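Local structure of dipeptide Epimerase (Enterococcus faecalis V583, 3JW7) at residues Leu153-Leu158 with Leu336-Leu341; Asn262-Lys267 with Gly291-Glu296; Ile299-Ala304 with Leu319-Gly324. The protein belongs to the mandelate racemase/muconate lactonizing enzyme family of the enolase superfamily, pairing a capping N-terminal domain with a C-terminal barrel domain. All coordinates share one frame; numbering follows the deposited sequence.

In the fold
All three contacts belong to the C-terminal barrel domain, but at different depths. Contact 1 lies at the surface, where the loop entering strand 157-161 meets the loop before strand 341-343; an aromatic ring on a proline does most of its work, with no direct hydrogen bond. Contacts 2 and 3 are buried, about 9 Å apart between centres, and both touch the bound isoleucine. Contact 2 mixes a backbone hydrogen bond, lysines and waters with methionine packing beside the ligand, whereas contact 3 is aliphatic. Gly291 O against Leu319 CD2 joins these two. Contact 3 meets contact 1 through Phe323, whose ring packs against Phe155.

Contact 1: Leu153-Leu158 with Leu336-Leu341; sequences LGFDTL and LEAKPL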
loop_
_atom_site.group_PDB
_atom_site.type_symbol
_atom_site.label_atom_id
_atom_site.label_comp_id
_atom_site.label_asym_id
_atom_site.label_seq_id
_atom_site.Cartn_x
_atom_site.Cartn_y
_atom_site.Cartn_z
ATOM N N LEU A 153 9.903 0.769 19.986
ATOM C CA LEU A 153 8.486 1.096 19.931
ATOM C C LEU A 153 7.642 -0.167 19.797
ATOM O O LEU A 153 6.419 -0.105 19.805
ATOM C CB LEU A 153 8.205 2.050 18.763
ATOM C CG LEU A 153 8.841 3.440 18.875
ATOM C CD1 LEU A 153 8.611 4.211 17.581
ATOM C CD2 LEU A 153 8.238 4.192 20.055
ATOM N N GLY A 154 8.297 -1.314 19.668
ATOM C CA GLY A 154 7.565 -2.564 19.564
ATOM C C GLY A 154 7.538 -3.233 18.201
ATOM O O GLY A 154 6.934 -4.295 18.044
ATOM N N PHE A 155 8.186 -2.631 17.212
ATOM C CA PHE A 155 8.209 -3.215 15.874
ATOM C C PHE A 155 9.168 -4.399 15.792
ATOM O O PHE A 155 10.339 -4.291 16.171
ATOM C CB PHE A 155 8.604 -2.151 14.849
ATOM C CG PHE A 155 7.532 -1.131 14.595
ATOM C CD1 PHE A 155 6.560 -1.355 13.627
ATOM C CD2 PHE A 155 7.470 0.034 15.350
ATOM C CE1 PHE A 155 5.536 -0.432 13.414
ATOM C CE2 PHE A 155 6.449 0.965 15.147
ATOM C CZ PHE A 155 5.481 0.729 14.175
ATOM N N ASP A 156 8.666 -5.528 15.299
ATOM C CA ASP A 156 9.482 -6.730 15.154
ATOM C C ASP A 156 9.842 -6.968 13.688
ATOM O O ASP A 156 10.523 -7.937 13.350
ATOM C CB ASP A 156 8.740 -7.949 15.718
ATOM C CG ASP A 156 7.497 -8.312 14.916
ATOM O OD1 ASP A 156 6.755 -9.215 15.359
ATOM O OD2 ASP A 156 7.259 -7.709 13.846
ATOM N N THR A 157 9.379 -6.075 12.819
ATOM C CA THR A 157 9.660 -6.182 11.396
ATOM C C THR A 157 9.958 -4.805 10.832
ATOM O O THR A 157 9.145 -3.894 10.952
ATOM C CB THR A 157 8.467 -6.756 10.639
ATOM O OG1 THR A 157 8.094 -8.011 11.219
ATOM C CG2 THR A 157 8.816 -6.941 9.164
ATOM N N LEU A 158 11.127 -4.665 10.219
ATOM C CA LEU A 158 11.541 -3.398 9.636
ATOM C C LEU A 158 11.698 -3.528 8.125
ATOM O O LEU A 158 12.280 -4.493 7.637
ATOM C CB LEU A 158 12.878 -2.959 10.240
ATOM C CG LEU A 158 12.954 -2.919 11.765
ATOM C CD1 LEU A 158 14.372 -2.553 12.185
ATOM C CD2 LEU A 158 11.942 -1.922 12.319
ATOM N N LEU A 336 -2.423 7.892 14.126
ATOM C CA LEU A 336 -1.140 8.426 13.678
ATOM C C LEU A 336 -0.025 7.788 14.509
ATOM O O LEU A 336 1.159 7.920 14.189
ATOM C CB LEU A 336 -1.097 9.941 13.890
ATOM C CG LEU A 336 -1.388 10.869 12.704
ATOM C CD1 LEU A 336 -2.649 10.458 11.975
ATOM C CD2 LEU A 336 -1.496 12.287 13.231
ATOM N N GLU A 337 -0.413 7.095 15.578
ATOM C CA GLU A 337 0.548 6.460 16.474
ATOM C C GLU A 337 1.428 5.411 15.806
ATOM O O GLU A 337 0.927 4.489 15.156
ATOM C CB GLU A 337 -0.175 5.801 17.657
ATOM C CG GLU A 337 0.785 5.291 18.724
ATOM C CD GLU A 337 0.118 4.471 19.811
ATOM O OE1 GLU A 337 -1.108 4.608 20.030
ATOM O OE2 GLU A 337 0.837 3.692 20.464
ATOM N N ALA A 338 2.740 5.549 15.980
ATOM C CA ALA A 338 3.687 4.598 15.414
ATOM C C ALA A 338 3.687 3.337 16.273
ATOM O O ALA A 338 4.375 3.268 17.289
ATOM C CB ALA A 338 5.091 5.209 15.367
ATOM N N LYS A 339 2.889 2.354 15.865
ATOM C CA LYS A 339 2.776 1.082 16.567
ATOM C C LYS A 339 2.549 -0.025 15.539
ATOM O O LYS A 339 1.918 0.197 14.502
ATOM C CB LYS A 339 1.607 1.108 17.557
ATOM C CG LYS A 339 0.284 1.565 16.954
ATOM C CD LYS A 339 -0.887 1.295 17.892
ATOM C CE LYS A 339 -2.159 1.962 17.389
ATOM N NZ LYS A 339 -2.519 1.492 16.013
ATOM N N PRO A 340 3.073 -1.231 15.810
ATOM C CA PRO A 340 2.921 -2.364 14.895
ATOM C C PRO A 340 1.519 -2.958 14.835
ATOM O O PRO A 340 1.108 -3.483 13.800
ATOM C CB PRO A 340 3.950 -3.366 15.413
ATOM C CG PRO A 340 3.962 -3.095 16.890
ATOM C CD PRO A 340 3.951 -1.579 16.943
ATOM N N LEU A 341 0.784 -2.878 15.938
ATOM C CA LEU A 341 -0.560 -3.436 15.981
ATOM C C LEU A 341 -1.668 -2.465 15.572
ATOM O O LEU A 341 -1.890 -1.437 16.214
ATOM C CB LEU A 341 -0.852 -3.982 17.383
ATOM C CG LEU A 341 -2.224 -4.629 17.581
ATOM C CD1 LEU A 341 -2.387 -5.782 16.606
ATOM C CD2 LEU A 341 -2.354 -5.120 19.015
HETATM O O HOH W 1 4.698 1.677 19.589
#
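Leu153 reaches Ala338 through one methyl, with CD1 4.3 Å from Ala338 CB. Its carbonyl faces the same loop, and a water lies between Leu153 O and Ala338 O, 2.8 Å from the latter; its separation from the former is unusually short, so that half of the bridge is doubtful. Gly154 follows with a positive phi of 108°, closing helix 140-152 in a Schellman motif and turning the chain toward strand 157-161. The same turn presents its carbonyl to the proline ring, Gly154 O lying 3.4 Å from Pro340 CG.

Phe155 carries the centre of the contact. Its CG sits anti to the carbonyl carbon (chi1 -72°), and from there the ring reaches the loop. Pro340 CD stands over one face, 3.9 Å from the centroid of the Phe155 ring and only 9° off the ring normal, a CH-pi contact, while Phe155 CD1 meets Pro340 CB at 3.7 Å. Farther out, the ring end comes up to the loop backbone, with Phe155 CZ 3.3 Å from Lys339 C. Pro340 is also backbone hydrogen-bonded to Thr131 of strand 128-135.

This belongs to the modified barrel of the enolase superfamily, the (beta/alpha)7beta domain. Here a helix-to-strand connection leading into strand 157-161 is spanned by the late loop that delivers strand 341-343, which runs antiparallel to strand 128-135. Phe155 also rests on Ile133 of that strand, so that its side chain touches both the barrel wall and residues 338-340.

Beyond the ring the two segments separate. Thr157 OG1 donates to Asp156 OD2 over 2.8 Å, reaching it from above the carboxylate plane, and backbone bonds from Asp156 and Leu158 to Lys185 lead into the next strand, 185-189.

Contact 2: Asn262-Lys267 with Gly291-Glu296; sequences NIKLMK and GCMAEE. With TYR (tyrosine), chain J; ILE (isoleucine), chain I.
Gly291 N donates to Ile263 O over 2.8 Å with a nearly straight N-H...O angle of 164°, continuing the parallel pairing of strands 260-263 and 287-290. Gly291 packs against the polar side chain of Asn262, with Gly291 N 3.8 Å from Asn262 OD1. A water accepts from Leu265 N and donates to Gly291 O, forming a second, indirect tie.

Lys264, the N-cap of helix 265-268, sends an extended side chain past Gly291 and Cys292, then bends at its end (chi4 58°). Lys264 NZ donates to O of the bound tyrosine at 3.2 Å, holds a salt bridge with Asp240, and bonds weakly to Asn262 OD1. Met293 lies across the lysine, roughly perpendicular to it: its bent chain brings Met293 CE 3.7 Å from Lys264 CD and also onto Lys267 CG.

These are loops at the C-terminal ends of barrel strands, the side on which the enolase superfamily places its active site. Cys292 O accepts from N of the tyrosine at 2.7 Å, and Glu295 OE1 takes its OH at the same distance. Asn262, bonded to Glu215, lies near the magnesium ion; Lys267 is salt-bridged to Asp240.

Residues 293-296 form a type I turn in which Met293 N donates to the anti lone pair of Glu296 OE2, 2.7 Å away. That same oxygen receives a water that accepts from Met266 N, while Met266 CG packs obliquely against the carboxylate and Met266 CB meets Met293 CG at 3.7 Å.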
loop_
_atom_site.group_PDB
_atom_site.type_symbol
_atom_site.label_atom_id
_atom_site.label_comp_id
_atom_site.label_asym_id
_atom_site.label_seq_id
_atom_site.Cartn_x
_atom_site.Cartn_y
_atom_site.Cartn_z
ATOM N N ASN A 262 3.106 -7.242 -3.791
ATOM C CA ASN A 262 2.699 -6.106 -2.970
ATOM C C ASN A 262 1.434 -5.494 -3.583
ATOM O O ASN A 262 1.451 -5.069 -4.736
ATOM C CB ASN A 262 3.825 -5.060 -2.955
ATOM C CG ASN A 262 3.493 -3.833 -2.112
ATOM O OD1 ASN A 262 2.396 -3.283 -2.188
ATOM N ND2 ASN A 262 4.458 -3.387 -1.318
ATOM N N ILE A 263 0.344 -5.473 -2.822
ATOM C CA ILE A 263 -0.918 -4.889 -3.283
ATOM C C ILE A 263 -1.123 -3.503 -2.679
ATOM O O ILE A 263 -0.991 -3.326 -1.470
ATOM C CB ILE A 263 -2.140 -5.735 -2.851
ATOM C CG1 ILE A 263 -2.085 -7.112 -3.500
ATOM C CG2 ILE A 263 -3.432 -5.002 -3.217
ATOM C CD1 ILE A 263 -3.216 -8.026 -3.065
ATOM N N LYS A 264 -1.448 -2.523 -3.517
ATOM C CA LYS A 264 -1.708 -1.171 -3.028
ATOM C C LYS A 264 -3.036 -0.693 -3.603
ATOM O O LYS A 264 -3.247 -0.768 -4.810
ATOM C CB LYS A 264 -0.618 -0.196 -3.475
ATOM C CG LYS A 264 0.728 -0.324 -2.774
ATOM C CD LYS A 264 1.648 0.833 -3.195
ATOM C CE LYS A 264 3.029 0.731 -2.540
ATOM N NZ LYS A 264 3.696 -0.556 -2.872
ATOM N N LEU A 265 -3.924 -0.191 -2.755
ATOM C CA LEU A 265 -5.207 0.297 -3.253
ATOM C C LEU A 265 -4.974 1.418 -4.254
ATOM O O LEU A 265 -5.723 1.562 -5.217
ATOM C CB LEU A 265 -6.079 0.809 -2.107
ATOM C CG LEU A 265 -6.480 -0.247 -1.074
ATOM C CD1 LEU A 265 -7.463 0.373 -0.087
ATOM C CD2 LEU A 265 -7.097 -1.461 -1.772
ATOM N N MET A 266 -3.925 2.203 -4.031
ATOM C CA MET A 266 -3.624 3.307 -4.931
ATOM C C MET A 266 -3.007 2.870 -6.264
ATOM O O MET A 266 -2.891 3.676 -7.181
ATOM C CB MET A 266 -2.715 4.323 -4.236
ATOM C CG MET A 266 -3.343 4.958 -3.007
ATOM S SD MET A 266 -4.952 5.717 -3.362
ATOM C CE MET A 266 -5.999 4.862 -2.278
ATOM N N LYS A 267 -2.591 1.608 -6.365
ATOM C CA LYS A 267 -2.027 1.085 -7.615
ATOM C C LYS A 267 -3.103 0.391 -8.454
ATOM O O LYS A 267 -3.094 0.469 -9.687
ATOM C CB LYS A 267 -0.921 0.047 -7.356
ATOM C CG LYS A 267 0.451 0.588 -7.005
ATOM C CD LYS A 267 1.510 -0.521 -7.093
ATOM C CE LYS A 267 1.172 -1.701 -6.173
ATOM N NZ LYS A 267 2.150 -2.832 -6.262
ATOM N N GLY A 291 0.352 -2.849 0.926
ATOM C CA GLY A 291 1.272 -1.731 1.080
ATOM C C GLY A 291 0.576 -0.388 1.017
ATOM O O GLY A 291 -0.650 -0.326 1.109
ATOM N N CYS A 292 1.343 0.691 0.860
ATOM C CA CYS A 292 0.753 2.026 0.799
ATOM C C CYS A 292 1.697 3.061 0.198
ATOM O O CYS A 292 2.888 2.814 0.053
ATOM C CB CYS A 292 0.356 2.489 2.205
ATOM S SG CYS A 292 1.756 2.701 3.346
ATOM N N MET A 293 1.139 4.212 -0.158
ATOM C CA MET A 293 1.911 5.325 -0.711
ATOM C C MET A 293 2.152 6.265 0.464
ATOM O O MET A 293 1.340 6.325 1.385
ATOM C CB MET A 293 1.101 6.083 -1.765
ATOM C CG MET A 293 0.628 5.236 -2.937
ATOM S SD MET A 293 2.008 4.568 -3.850
ATOM C CE MET A 293 1.141 3.834 -5.244
ATOM N N ALA A 294 3.252 7.005 0.439
ATOM C CA ALA A 294 3.516 7.940 1.527
ATOM C C ALA A 294 2.522 9.102 1.437
ATOM O O ALA A 294 2.354 9.856 2.390
ATOM C CB ALA A 294 4.951 8.454 1.446
ATOM N N GLU A 295 1.851 9.226 0.293
ATOM C CA GLU A 295 0.875 10.295 0.069
ATOM C C GLU A 295 -0.493 10.065 0.702
ATOM O O GLU A 295 -1.267 11.012 0.884
ATOM C CB GLU A 295 0.658 10.527 -1.431
ATOM C CG GLU A 295 1.753 11.302 -2.127
ATOM C CD GLU A 295 2.886 10.426 -2.609
ATOM O OE1 GLU A 295 2.902 9.222 -2.282
ATOM O OE2 GLU A 295 3.769 10.947 -3.316
ATOM N N GLU A 296 -0.817 8.819 1.026
ATOM C CA GLU A 296 -2.122 8.577 1.616
ATOM C C GLU A 296 -2.108 8.715 3.125
ATOM O O GLU A 296 -1.049 8.747 3.751
ATOM C CB GLU A 296 -2.690 7.223 1.177
ATOM C CG GLU A 296 -1.830 6.010 1.408
ATOM C CD GLU A 296 -2.350 4.820 0.611
ATOM O OE1 GLU A 296 -3.575 4.576 0.642
ATOM O OE2 GLU A 296 -1.546 4.133 -0.047
HETATM N N TYR J . 5.597 2.806 -0.132
HETATM C CA TYR J . 6.153 2.567 -1.459
HETATM C C TYR J . 6.716 1.154 -1.606
HETATM O O TYR J . 6.126 0.223 -1.013
HETATM C CB TYR J . 7.240 3.605 -1.764
HETATM C CG TYR J . 6.755 5.044 -1.812
HETATM C CD1 TYR J . 7.505 6.066 -1.234
HETATM C CD2 TYR J . 5.575 5.393 -2.475
HETATM C CE1 TYR J . 7.103 7.399 -1.311
HETATM C CE2 TYR J . 5.162 6.737 -2.562
HETATM C CZ TYR J . 5.939 7.730 -1.976
HETATM O OH TYR J . 5.574 9.058 -2.064
HETATM O OXT TYR J . 7.724 0.995 -2.328
HETATM N N ILE I . 5.978 2.030 3.388
HETATM C CA ILE I . 5.540 2.927 2.281
HETATM C C ILE I . 6.287 2.616 0.990
HETATM O O ILE I . 7.455 2.216 1.018
HETATM C CB ILE I . 5.783 4.422 2.613
HETATM C CG1 ILE I . 7.231 4.619 3.054
HETATM C CG2 ILE I . 4.778 4.898 3.657
HETATM C CD1 ILE I . 7.690 6.075 3.082
HETATM O O HOH W 2 4.086 -0.512 0.430
HETATM O O HOH W 3 -3.107 -0.043 -0.065
HETATM O O HOH W 4 -2.241 2.174 -1.602
#

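Contact 3: Ile299-Ala304 with Leu319-Gly324; sequences IGITAA and LDATFG. With ILE (isoleucine), chain I.
This is a buried aliphatic contact in the enolase-superfamily barrel domain, in which Ile301 and Ala304 on one side of helix 298-310 pack against Leu319, Ala321 and Thr322 of the loop that follows strand 314-317. Helix 298-310 joins strand 287-290 to strand 314-317 as a beta-alpha-beta crossover, so the loop folds back onto the helix that precedes its own strand.

Ile301 carries most of the contact on the helix side. With chi1 -66° putting CG1 beside the backbone N, the branch then bends (chi2 -70°) and brings Ile301 CD1 to 3.7 Å from Ala321 CB. The other branch goes to Leu319, with Ile301 CG2 4.1 Å from Leu319 CB as the two side chains run antiparallel alongside one another. Ile301 CG1 lies 3.8 Å from Thr322 CG2. Thr322 OG1 bonds to Ser335 O, while its methyl CG2 meets the helix. One turn on, Ala304 CB meets the end of Leu319 at CD2, 3.7 Å away.

Asp320 turns its side chain from the helix toward the ligand pocket. Its OD2 accepts from Thr134 N, which probably steadies the carboxylate, and Cys292 packs alongside. The other oxygen, Asp320 OD1, accepts from N of the bound isoleucine at 2.8 Å.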
loop_
_atom_site.group_PDB
_atom_site.type_symbol
_atom_site.label_atom_id
_atom_site.label_comp_id
_atom_site.label_asym_id
_atom_site.label_seq_id
_atom_site.Cartn_x
_atom_site.Cartn_y
_atom_site.Cartn_z
ATOM N N ILE A 299 -7.672 7.558 5.869
ATOM C CA ILE A 299 -8.651 6.821 5.085
ATOM C C ILE A 299 -8.063 5.674 4.273
ATOM O O ILE A 299 -8.521 4.533 4.380
ATOM C CB ILE A 299 -9.427 7.778 4.158
ATOM C CG1 ILE A 299 -10.193 8.789 5.015
ATOM C CG2 ILE A 299 -10.416 7.002 3.292
ATOM C CD1 ILE A 299 -10.732 9.980 4.243
ATOM N N GLY A 300 -7.048 5.972 3.466
ATOM C CA GLY A 300 -6.438 4.939 2.648
ATOM C C GLY A 300 -5.874 3.797 3.471
ATOM O O GLY A 300 -6.065 2.622 3.145
ATOM N N ILE A 301 -5.176 4.144 4.545
ATOM C CA ILE A 301 -4.579 3.143 5.417
ATOM C C ILE A 301 -5.650 2.324 6.131
ATOM O O ILE A 301 -5.515 1.111 6.276
ATOM C CB ILE A 301 -3.657 3.801 6.469
ATOM C CG1 ILE A 301 -2.446 4.439 5.781
ATOM C CG2 ILE A 301 -3.188 2.756 7.487
ATOM C CD1 ILE A 301 -1.479 3.433 5.201
ATOM N N THR A 302 -6.714 2.973 6.586
ATOM C CA THR A 302 -7.765 2.228 7.283
ATOM C C THR A 302 -8.430 1.218 6.349
ATOM O O THR A 302 -8.646 0.066 6.734
ATOM C CB THR A 302 -8.820 3.184 7.886
ATOM O OG1 THR A 302 -8.173 4.064 8.821
ATOM C CG2 THR A 302 -9.923 2.396 8.618
ATOM N N ALA A 303 -8.740 1.633 5.120
ATOM C CA ALA A 303 -9.367 0.722 4.160
ATOM C C ALA A 303 -8.454 -0.470 3.890
ATOM O O ALA A 303 -8.903 -1.621 3.843
ATOM C CB ALA A 303 -9.681 1.455 2.859
ATOM N N ALA A 304 -7.168 -0.190 3.718
ATOM C CA ALA A 304 -6.181 -1.233 3.451
ATOM C C ALA A 304 -6.088 -2.220 4.613
ATOM O O ALA A 304 -5.957 -3.432 4.412
ATOM C CB ALA A 304 -4.819 -0.596 3.193
ATOM N N LEU A 319 1.772 -0.898 6.321
ATOM C CA LEU A 319 0.816 0.208 6.384
ATOM C C LEU A 319 1.280 1.213 7.421
ATOM O O LEU A 319 0.702 1.317 8.507
ATOM C CB LEU A 319 -0.577 -0.321 6.749
ATOM C CG LEU A 319 -1.175 -1.328 5.763
ATOM C CD1 LEU A 319 -2.492 -1.887 6.293
ATOM C CD2 LEU A 319 -1.382 -0.655 4.424
ATOM N N ASP A 320 2.308 1.976 7.063
ATOM C CA ASP A 320 2.897 2.941 7.977
ATOM C C ASP A 320 2.805 4.409 7.560
ATOM O O ASP A 320 3.425 5.266 8.189
ATOM C CB ASP A 320 4.369 2.561 8.197
ATOM C CG ASP A 320 5.163 2.489 6.890
ATOM O OD1 ASP A 320 4.557 2.337 5.804
ATOM O OD2 ASP A 320 6.408 2.577 6.947
ATOM N N ALA A 321 2.023 4.706 6.525
ATOM C CA ALA A 321 1.903 6.083 6.045
ATOM C C ALA A 321 1.427 7.103 7.083
ATOM O O ALA A 321 1.812 8.275 7.024
ATOM C CB ALA A 321 0.995 6.132 4.813
ATOM N N THR A 322 0.596 6.685 8.033
ATOM C CA THR A 322 0.112 7.632 9.033
ATOM C C THR A 322 1.181 8.008 10.058
ATOM O O THR A 322 1.078 9.050 10.712
ATOM C CB THR A 322 -1.100 7.089 9.823
ATOM O OG1 THR A 322 -0.680 5.993 10.643
ATOM C CG2 THR A 322 -2.210 6.637 8.876
ATOM N N PHE A 323 2.210 7.174 10.189
ATOM C CA PHE A 323 3.263 7.420 11.174
ATOM C C PHE A 323 4.101 8.673 10.924
ATOM O O PHE A 323 4.725 9.197 11.843
ATOM C CB PHE A 323 4.207 6.213 11.274
ATOM C CG PHE A 323 3.518 4.902 11.564
ATOM C CD1 PHE A 323 2.183 4.858 11.956
ATOM C CD2 PHE A 323 4.213 3.703 11.435
ATOM C CE1 PHE A 323 1.549 3.640 12.215
ATOM C CE2 PHE A 323 3.589 2.484 11.691
ATOM C CZ PHE A 323 2.259 2.453 12.081
ATOM N N GLY A 324 4.127 9.155 9.687
ATOM C CA GLY A 324 4.922 10.334 9.395
ATOM C C GLY A 324 4.130 11.620 9.300
ATOM O O GLY A 324 4.705 12.705 9.182
HETATM N N ILE I . 5.978 2.030 3.388
HETATM C CA ILE I . 5.540 2.927 2.281
HETATM C C ILE I . 6.287 2.616 0.990
HETATM O O ILE I . 7.455 2.216 1.018
HETATM C CB ILE I . 5.783 4.422 2.613
HETATM C CG1 ILE I . 7.231 4.619 3.054
HETATM C CG2 ILE I . 4.778 4.898 3.657
HETATM C CD1 ILE I . 7.690 6.075 3.082
#